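Possible protein of nuclear scaffold (Encephalitozoon cuniculi, PDB 3KAE) is the N-terminal, tetratricopeptide-repeat domain of the APC/C subunit Cdc27, forms a homodimer and probably serves protein binding within the anaphase-promoting complex. Local coordinates at residues L38-L43 and L53-K58; K4-I9 and D98-I103; E68-K73 and E117-D122. All coordinates share one frame; numbering follows the deposited sequence.

Contact 1: residues L38-L43 and L53-K58; sequences LMSIVL and LFHLHK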
loop_
_atom_site.group_PDB
_atom_site.type_symbol
_atom_site.label_atom_id
_atom_site.label_comp_id
_atom_site.label_asym_id
_atom_site.label_seq_id
_atom_site.Cartn_x
_atom_site.Cartn_y
_atom_site.Cartn_z
ATOM N N LEU C 38 9.447 -5.744 9.144
ATOM C CA LEU C 38 9.129 -6.006 7.732
ATOM C C LEU C 38 7.809 -6.753 7.566
ATOM O O LEU C 38 6.986 -6.439 6.695
ATOM C CB LEU C 38 10.260 -6.809 7.080
ATOM C CG LEU C 38 10.087 -7.259 5.623
ATOM C CD1 LEU C 38 9.686 -6.094 4.719
ATOM C CD2 LEU C 38 11.365 -7.888 5.106
ATOM N N MET C 39 7.635 -7.757 8.409
ATOM C CA MET C 39 6.409 -8.521 8.472
ATOM C C MET C 39 5.240 -7.582 8.761
ATOM O O MET C 39 4.199 -7.643 8.113
ATOM C CB MET C 39 6.548 -9.557 9.592
ATOM C CG MET C 39 5.298 -10.335 9.906
ATOM S SD MET C 39 4.814 -11.448 8.591
ATOM C CE MET C 39 3.923 -12.664 9.554
ATOM N N SER C 40 5.421 -6.727 9.760
ATOM C CA SER C 40 4.402 -5.772 10.153
ATOM C C SER C 40 4.000 -4.843 8.993
ATOM O O SER C 40 2.822 -4.596 8.746
ATOM C CB SER C 40 4.921 -4.933 11.317
ATOM O OG SER C 40 4.953 -5.679 12.507
ATOM N N ILE C 41 5.002 -4.334 8.293
ATOM C CA ILE C 41 4.790 -3.458 7.142
ATOM C C ILE C 41 3.994 -4.135 6.043
ATOM O O ILE C 41 2.941 -3.638 5.643
ATOM C CB ILE C 41 6.129 -2.949 6.597
ATOM C CG1 ILE C 41 6.819 -2.100 7.665
ATOM C CG2 ILE C 41 5.921 -2.129 5.337
ATOM C CD1 ILE C 41 8.080 -1.442 7.208
ATOM N N VAL C 42 4.469 -5.294 5.591
ATOM C CA VAL C 42 3.804 -6.010 4.516
ATOM C C VAL C 42 2.372 -6.356 4.901
ATOM O O VAL C 42 1.457 -6.312 4.076
ATOM C CB VAL C 42 4.615 -7.246 4.087
ATOM C CG1 VAL C 42 3.860 -8.042 3.042
ATOM C CG2 VAL C 42 5.974 -6.821 3.555
ATOM N N LEU C 43 2.165 -6.648 6.175
ATOM C CA LEU C 43 0.817 -6.915 6.674
ATOM C C LEU C 43 -0.030 -5.631 6.591
ATOM O O LEU C 43 -1.218 -5.667 6.235
ATOM C CB LEU C 43 0.907 -7.401 8.123
ATOM C CG LEU C 43 0.255 -8.701 8.626
ATOM C CD1 LEU C 43 0.071 -9.742 7.553
ATOM C CD2 LEU C 43 1.086 -9.288 9.775
ATOM N N LEU C 53 -0.647 -5.376 14.115
ATOM C CA LEU C 53 -0.515 -4.907 15.496
ATOM C C LEU C 53 0.039 -6.014 16.393
ATOM O O LEU C 53 0.867 -5.764 17.281
ATOM C CB LEU C 53 -1.855 -4.401 16.030
ATOM C CG LEU C 53 -2.264 -2.969 15.629
ATOM C CD1 LEU C 53 -3.719 -2.696 15.958
ATOM C CD2 LEU C 53 -1.374 -1.918 16.296
ATOM N N PHE C 54 -0.413 -7.241 16.150
ATOM C CA PHE C 54 0.083 -8.373 16.911
ATOM C C PHE C 54 1.605 -8.391 16.838
ATOM O O PHE C 54 2.277 -8.550 17.844
ATOM C CB PHE C 54 -0.506 -9.684 16.389
ATOM N N HIS C 55 2.158 -8.196 15.651
ATOM C CA HIS C 55 3.612 -8.243 15.526
ATOM C C HIS C 55 4.249 -6.986 16.094
ATOM O O HIS C 55 5.350 -7.015 16.647
ATOM C CB HIS C 55 4.021 -8.455 14.071
ATOM C CG HIS C 55 3.751 -9.840 13.573
ATOM N ND1 HIS C 55 4.713 -10.830 13.566
ATOM C CD2 HIS C 55 2.620 -10.413 13.094
ATOM C CE1 HIS C 55 4.190 -11.944 13.085
ATOM N NE2 HIS C 55 2.920 -11.721 12.797
ATOM N N LEU C 56 3.537 -5.875 15.968
ATOM C CA LEU C 56 4.096 -4.589 16.356
ATOM C C LEU C 56 4.216 -4.462 17.869
ATOM O O LEU C 56 5.158 -3.847 18.370
ATOM C CB LEU C 56 3.282 -3.444 15.756
ATOM C CG LEU C 56 3.472 -3.301 14.248
ATOM C CD1 LEU C 56 2.314 -2.503 13.630
ATOM C CD2 LEU C 56 4.828 -2.666 13.952
ATOM N N HIS C 57 3.272 -5.053 18.598
ATOM C CA HIS C 57 3.310 -4.989 20.055
ATOM C C HIS C 57 4.618 -5.564 20.567
ATOM O O HIS C 57 5.117 -5.153 21.614
ATOM C CB HIS C 57 2.144 -5.758 20.675
ATOM C CG HIS C 57 0.810 -5.139 20.430
ATOM N ND1 HIS C 57 0.649 -3.790 20.177
ATOM C CD2 HIS C 57 -0.437 -5.673 20.419
ATOM C CE1 HIS C 57 -0.634 -3.528 20.010
ATOM N NE2 HIS C 57 -1.314 -4.652 20.152
ATOM N N LYS C 58 5.166 -6.523 19.823
ATOM C CA LYS C 58 6.398 -7.202 20.223
ATOM C C LYS C 58 7.618 -6.318 20.004
ATOM O O LYS C 58 8.741 -6.710 20.314
ATOM C CB LYS C 58 6.565 -8.520 19.458
#

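Contact 2: residues K4-I9 and D98-I103; sequences KLIGKI and DVDARI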
loop_
_atom_site.group_PDB
_atom_site.type_symbol
_atom_site.label_atom_id
_atom_site.label_comp_id
_atom_site.label_asym_id
_atom_site.label_seq_id
_atom_site.Cartn_x
_atom_site.Cartn_y
_atom_site.Cartn_z
ATOM N N LYS C 4 18.675 -14.648 0.949
ATOM C CA LYS C 4 18.140 -14.365 -0.375
ATOM C C LYS C 4 16.656 -14.028 -0.303
ATOM O O LYS C 4 16.102 -13.443 -1.243
ATOM C CB LYS C 4 18.359 -15.560 -1.309
ATOM N N LEU C 5 16.019 -14.407 0.808
ATOM C CA LEU C 5 14.590 -14.166 0.985
ATOM C C LEU C 5 14.254 -12.660 0.909
ATOM O O LEU C 5 13.152 -12.283 0.513
ATOM C CB LEU C 5 14.086 -14.772 2.302
ATOM C CG LEU C 5 13.819 -16.289 2.326
ATOM C CD1 LEU C 5 13.396 -16.827 3.713
ATOM C CD2 LEU C 5 12.780 -16.666 1.275
ATOM N N ILE C 6 15.207 -11.810 1.280
ATOM C CA ILE C 6 14.983 -10.370 1.282
ATOM C C ILE C 6 14.676 -9.858 -0.119
ATOM O O ILE C 6 13.610 -9.283 -0.371
ATOM C CB ILE C 6 16.187 -9.595 1.846
ATOM C CG1 ILE C 6 16.320 -9.840 3.350
ATOM C CG2 ILE C 6 16.010 -8.109 1.597
ATOM C CD1 ILE C 6 15.073 -9.465 4.105
ATOM N N GLY C 7 15.605 -10.074 -1.039
ATOM C CA GLY C 7 15.409 -9.612 -2.404
ATOM C C GLY C 7 14.082 -10.064 -2.981
ATOM O O GLY C 7 13.438 -9.329 -3.730
ATOM N N LYS C 8 13.672 -11.277 -2.622
ATOM C CA LYS C 8 12.415 -11.828 -3.102
ATOM C C LYS C 8 11.214 -11.143 -2.466
ATOM O O LYS C 8 10.156 -11.051 -3.083
ATOM C CB LYS C 8 12.347 -13.337 -2.825
ATOM N N ILE C 9 11.362 -10.716 -1.214
ATOM C CA ILE C 9 10.280 -10.028 -0.534
ATOM C C ILE C 9 10.100 -8.640 -1.165
ATOM O O ILE C 9 8.983 -8.243 -1.491
ATOM C CB ILE C 9 10.531 -9.930 0.986
ATOM C CG1 ILE C 9 10.381 -11.298 1.633
ATOM C CG2 ILE C 9 9.545 -8.937 1.644
ATOM C CD1 ILE C 9 10.974 -11.422 3.049
ATOM N N ASP C 98 20.190 -2.294 12.673
ATOM C CA ASP C 98 20.922 -2.277 11.414
ATOM C C ASP C 98 20.412 -3.451 10.584
ATOM O O ASP C 98 20.514 -4.602 11.008
ATOM C CB ASP C 98 22.427 -2.441 11.658
ATOM C CG ASP C 98 23.017 -1.323 12.500
ATOM O OD1 ASP C 98 22.638 -0.157 12.280
ATOM O OD2 ASP C 98 23.868 -1.616 13.371
ATOM N N VAL C 99 19.846 -3.170 9.414
ATOM C CA VAL C 99 19.292 -4.233 8.580
ATOM C C VAL C 99 19.754 -4.114 7.136
ATOM O O VAL C 99 20.415 -3.142 6.766
ATOM C CB VAL C 99 17.751 -4.227 8.596
ATOM C CG1 VAL C 99 17.232 -4.127 10.022
ATOM C CG2 VAL C 99 17.211 -3.088 7.737
ATOM N N ASP C 100 19.411 -5.110 6.324
ATOM C CA ASP C 100 19.626 -5.017 4.884
ATOM C C ASP C 100 19.201 -3.633 4.393
ATOM O O ASP C 100 18.170 -3.102 4.823
ATOM C CB ASP C 100 18.837 -6.106 4.148
ATOM C CG ASP C 100 19.146 -6.148 2.652
ATOM O OD1 ASP C 100 18.202 -6.032 1.845
ATOM O OD2 ASP C 100 20.331 -6.292 2.276
ATOM N N ALA C 101 19.999 -3.061 3.493
ATOM C CA ALA C 101 19.765 -1.712 2.991
ATOM C C ALA C 101 18.398 -1.540 2.328
ATOM O O ALA C 101 17.803 -0.467 2.401
ATOM C CB ALA C 101 20.877 -1.301 2.037
ATOM N N ARG C 102 17.907 -2.593 1.682
ATOM C CA ARG C 102 16.620 -2.518 0.996
ATOM C C ARG C 102 15.473 -2.410 1.993
ATOM O O ARG C 102 14.419 -1.837 1.703
ATOM C CB ARG C 102 16.431 -3.726 0.083
ATOM C CG ARG C 102 17.327 -3.684 -1.145
ATOM C CD ARG C 102 17.432 -5.040 -1.805
ATOM N NE ARG C 102 18.123 -6.003 -0.948
ATOM C CZ ARG C 102 18.379 -7.261 -1.294
ATOM N NH1 ARG C 102 17.998 -7.709 -2.482
ATOM N NH2 ARG C 102 19.011 -8.073 -0.456
ATOM N N ILE C 103 15.701 -2.960 3.179
ATOM C CA ILE C 103 14.721 -2.911 4.251
ATOM C C ILE C 103 14.797 -1.568 4.974
ATOM O O ILE C 103 13.777 -0.981 5.330
ATOM C CB ILE C 103 14.954 -4.081 5.238
ATOM C CG1 ILE C 103 14.792 -5.407 4.503
ATOM C CG2 ILE C 103 13.989 -4.016 6.405
ATOM C CD1 ILE C 103 13.581 -5.431 3.583
#

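Contact 3: residues E68-K73 and E117-D122; sequences ESLCYK and ESLLGD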
loop_
_atom_site.group_PDB
_atom_site.type_symbol
_atom_site.label_atom_id
_atom_site.label_comp_id
_atom_site.label_asym_id
_atom_site.label_seq_id
_atom_site.Cartn_x
_atom_site.Cartn_y
_atom_site.Cartn_z
ATOM N N GLU C 68 2.256 1.374 14.229
ATOM C CA GLU C 68 1.281 1.079 15.228
ATOM C C GLU C 68 0.173 2.121 15.180
ATOM O O GLU C 68 -1.015 1.777 15.126
ATOM C CB GLU C 68 1.951 1.072 16.598
ATOM C CG GLU C 68 1.255 0.217 17.600
ATOM C CD GLU C 68 2.027 0.116 18.898
ATOM O OE1 GLU C 68 3.130 -0.482 18.916
ATOM O OE2 GLU C 68 1.518 0.639 19.902
ATOM N N SER C 69 0.572 3.397 15.187
ATOM C CA SER C 69 -0.363 4.513 15.074
ATOM C C SER C 69 -1.203 4.414 13.798
ATOM O O SER C 69 -2.414 4.606 13.839
ATOM C CB SER C 69 0.383 5.848 15.113
ATOM O OG SER C 69 -0.519 6.916 15.391
ATOM N N LEU C 70 -0.579 4.067 12.673
ATOM C CA LEU C 70 -1.346 3.903 11.429
ATOM C C LEU C 70 -2.423 2.831 11.561
ATOM O O LEU C 70 -3.563 3.044 11.128
ATOM C CB LEU C 70 -0.449 3.565 10.242
ATOM C CG LEU C 70 0.673 4.529 9.874
ATOM C CD1 LEU C 70 1.446 3.970 8.658
ATOM C CD2 LEU C 70 0.097 5.921 9.602
ATOM N N CYS C 71 -2.054 1.679 12.147
ATOM C CA CYS C 71 -2.977 0.552 12.284
ATOM C C CYS C 71 -4.108 0.939 13.202
ATOM O O CYS C 71 -5.268 0.657 12.920
ATOM C CB CYS C 71 -2.276 -0.711 12.842
ATOM S SG CYS C 71 -1.025 -1.451 11.758
ATOM N N TYR C 72 -3.766 1.583 14.311
ATOM C CA TYR C 72 -4.770 2.112 15.241
ATOM C C TYR C 72 -5.720 3.096 14.585
ATOM O O TYR C 72 -6.914 3.084 14.863
ATOM C CB TYR C 72 -4.106 2.735 16.467
ATOM C CG TYR C 72 -3.644 1.712 17.490
ATOM C CD1 TYR C 72 -4.464 0.653 17.861
ATOM C CD2 TYR C 72 -2.393 1.813 18.086
ATOM C CE1 TYR C 72 -4.046 -0.297 18.801
ATOM C CE2 TYR C 72 -1.967 0.878 19.015
ATOM C CZ TYR C 72 -2.797 -0.172 19.366
ATOM O OH TYR C 72 -2.371 -1.090 20.289
ATOM N N LYS C 73 -5.188 3.944 13.709
ATOM C CA LYS C 73 -6.006 4.928 13.023
ATOM C C LYS C 73 -6.986 4.243 12.069
ATOM O O LYS C 73 -8.154 4.614 11.992
ATOM C CB LYS C 73 -5.127 5.943 12.287
ATOM C CG LYS C 73 -5.899 7.076 11.589
ATOM C CD LYS C 73 -4.938 8.037 10.894
ATOM C CE LYS C 73 -5.689 9.148 10.174
ATOM N NZ LYS C 73 -6.507 8.593 9.065
ATOM N N GLU C 117 3.626 15.151 13.450
ATOM C CA GLU C 117 2.754 16.282 13.805
ATOM C C GLU C 117 1.510 16.318 12.928
ATOM O O GLU C 117 0.422 16.648 13.392
ATOM C CB GLU C 117 3.513 17.606 13.689
ATOM C CG GLU C 117 4.677 17.736 14.664
ATOM C CD GLU C 117 4.223 17.857 16.102
ATOM O OE1 GLU C 117 3.003 18.004 16.327
ATOM O OE2 GLU C 117 5.085 17.815 17.006
ATOM N N SER C 118 1.683 15.960 11.657
ATOM C CA SER C 118 0.571 15.901 10.721
ATOM C C SER C 118 -0.438 14.840 11.139
ATOM O O SER C 118 -1.639 15.106 11.220
ATOM C CB SER C 118 1.082 15.619 9.306
ATOM O OG SER C 118 0.003 15.363 8.427
ATOM N N LEU C 119 0.067 13.640 11.409
ATOM C CA LEU C 119 -0.762 12.519 11.824
ATOM C C LEU C 119 -1.398 12.836 13.169
ATOM O O LEU C 119 -2.562 12.550 13.408
ATOM C CB LEU C 119 0.105 11.257 11.906
ATOM C CG LEU C 119 -0.465 9.845 11.703
ATOM C CD1 LEU C 119 -0.651 9.133 13.015
ATOM C CD2 LEU C 119 -1.764 9.833 10.868
ATOM N N LEU C 120 -0.607 13.435 14.043
ATOM C CA LEU C 120 -1.085 13.911 15.326
ATOM C C LEU C 120 -2.218 14.945 15.145
ATOM O O LEU C 120 -3.169 14.985 15.925
ATOM C CB LEU C 120 0.093 14.530 16.051
ATOM C CG LEU C 120 0.437 14.129 17.475
ATOM C CD1 LEU C 120 -0.258 12.911 18.041
ATOM C CD2 LEU C 120 1.924 14.218 17.793
ATOM N N GLY C 121 -2.131 15.743 14.090
ATOM C CA GLY C 121 -3.153 16.734 13.821
ATOM C C GLY C 121 -4.445 16.042 13.450
ATOM O O GLY C 121 -5.516 16.379 13.965
ATOM N N ASP C 122 -4.339 15.067 12.550
ATOM C CA ASP C 122 -5.490 14.272 12.115
ATOM C C ASP C 122 -6.155 13.555 13.276
ATOM O O ASP C 122 -7.384 13.570 13.408
ATOM C CB ASP C 122 -5.066 13.241 11.062
ATOM C CG ASP C 122 -4.628 13.883 9.758
ATOM O OD1 ASP C 122 -4.900 15.095 9.584
ATOM O OD2 ASP C 122 -4.015 13.184 8.911
#

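Contact 1: residues L38-L43 and L53-K58
Met39 and Ser40 meet His55 and Leu56 across an antiparallel pair of helices, the helix-turn-helix packing on which tetratricopeptide repeat proteins are built; the short axes come within 8.7 Å at 155°. The tight part is at Ser40, whose CA is 6.0 Å from His55 CA. Its CB presses on Leu56 CD2 at 3.5 Å, shorter than usual for two carbons, and its OG lies 3.3 Å from both His55 CB and Leu56 CG. A weak hydrogen bond to Arg36 O, one turn back in the same helix, gives the hydroxyl a polar partner while it faces carbon. The more solvent-facing flank is that of the imidazole: His55 is partly exposed, whereas the other four touching residues are buried. Leu43, crossing His55 at about a right angle, brings CD2 to His55 CD2, 3.8 Å away. No hydrogen bond joins the two segments; His55 ND1 has a weak one to Arg36 NH1. Met39, bent at its second torsion (68°), curls over the ring: CE ends 3.5 Å from His55 NE2, SD stays farther above the face, and CG makes a CH-pi contact 3.8 Å from the ring centroid, only 12° off its normal.

Contact 2: residues K4-I9 and D98-I103
Ile6 and Gly7, in the first turn of helix 5-14, receive Asp100, Arg102 and Ile103 from the start of the short helix 101-104, a surface contact between the opening of the tetratricopeptide-repeat array and a segment 89 residues further on. Ile6 does most of the touching. Its CG2 methyl lies over one face of the Arg102 guanidinium, offset toward the rim and 3.6 Å from NH2. Asp100 OD1 is modelled against the same methyl, at a separation shorter than normal contact and of doubtful exactness. The other branch of Ile6 crosses Ile103, with CD1 4.1 Å from Ile103 CG1 on the buried side. Beside Ile6, Gly7 lets the arginine come right down to the backbone, and Gly7 CA is 3.2 Å from Arg102 NH1. No hydrogen bond links the two segments.

The next shell holds the charged pair in place. Asp100 is the N-cap of helix 101-104 and its OD1 accepts a weak capping bond from Arg102 N. The same oxygen forms a salt bridge with Arg102 and also takes a weak bond from NH2, so one carboxylate oxygen meets three N-H groups of a single residue. The arginine chain bends at chi3 (-66°), which folds the guanidinium back toward the cap and under the Ile6 methyl. Further out, Tyr35 touches Ile6 and Ile103, and its OH is hydrogen-bonded to Asp100 N; Leu28 of helix 18-31 also packs on Ile6. In the salt bridge, Arg102 NE is 2.8 Å from Asp100 OD1, which uses its syn lone pair and sits 21° out of the guanidinium plane.

Contact 3: residues E68-K73 and E117-D122
Leu119 reaches across to Ser69, Leu70 and Lys73, and van der Waals contact through its two methyls makes up most of the meeting. CD2 lies 3.6 Å from Lys73 CD, where the two side chains cross obliquely, and 4.0 Å from Lys73 CE, so the lysine offers its aliphatic length and not its amine. CD1 turns to Ser69, 3.3 Å from OG and farther from CB. The branch point of the leucine is met more loosely, with CG 4.5 Å from Leu70 CD2. Leu119 extends away from its own helix, its CG opposite the backbone N (chi1 -152°), and thereby spans a wide gap: the short axes come no closer than 11.8 Å, and the nearest CA atoms, those of Leu70 and Leu119, are 8.6 Å apart. The two helices run nearly parallel, at 23°, within the helical array of this tetratricopeptide-repeat domain. Helices 78-89 and 101-104 come between them along the chain, and Leu85 of the first touches both Ser69 and Leu119.

Polar groups take part without bonding across the contact. Ser69 OG is hydrogen-bonded to Ala81 O of helix 78-89, which satisfies the hydroxyl while Leu119 rests against it. Asp122 meets Lys73 by carbon, CB to CE; its OD1 is hydrogen-bonded to Tyr137 OH and Ser148 OG, tying this helix to the ones that follow.

Any attraction between the charges is probably long-range. Lys73 runs straight until chi4 (-65°) turns its end, leaving NZ 5.2 Å from Asp122 OD2, opposite charges near each other but not in a salt bridge. On another flank, Leu70 packs on Arg16 of the second subunit.

In the fold
The three contacts follow the N-terminal part of the helical array. Contact 2 brings helix 5-14 to helix 101-104, and contact 1, between helices 36-45 and 49-57, lies within the span of chain it closes. The centres of contacts 1 and 2 lie about 16 Å apart, and Leu38 packs on Ile6, Ile9 and Ile103. Contact 3, between helices 62-74 and 113-126, comes after contact 1, their centres also about 16 Å apart, linked through Leu53 against Glu68, Cys71 and Tyr72. Contacts 2 and 3 alternate along the chain without touching, their nearest atoms about 14 Å apart. Contact 1 thus lies between the others, while residues 98-103 return to the first helix.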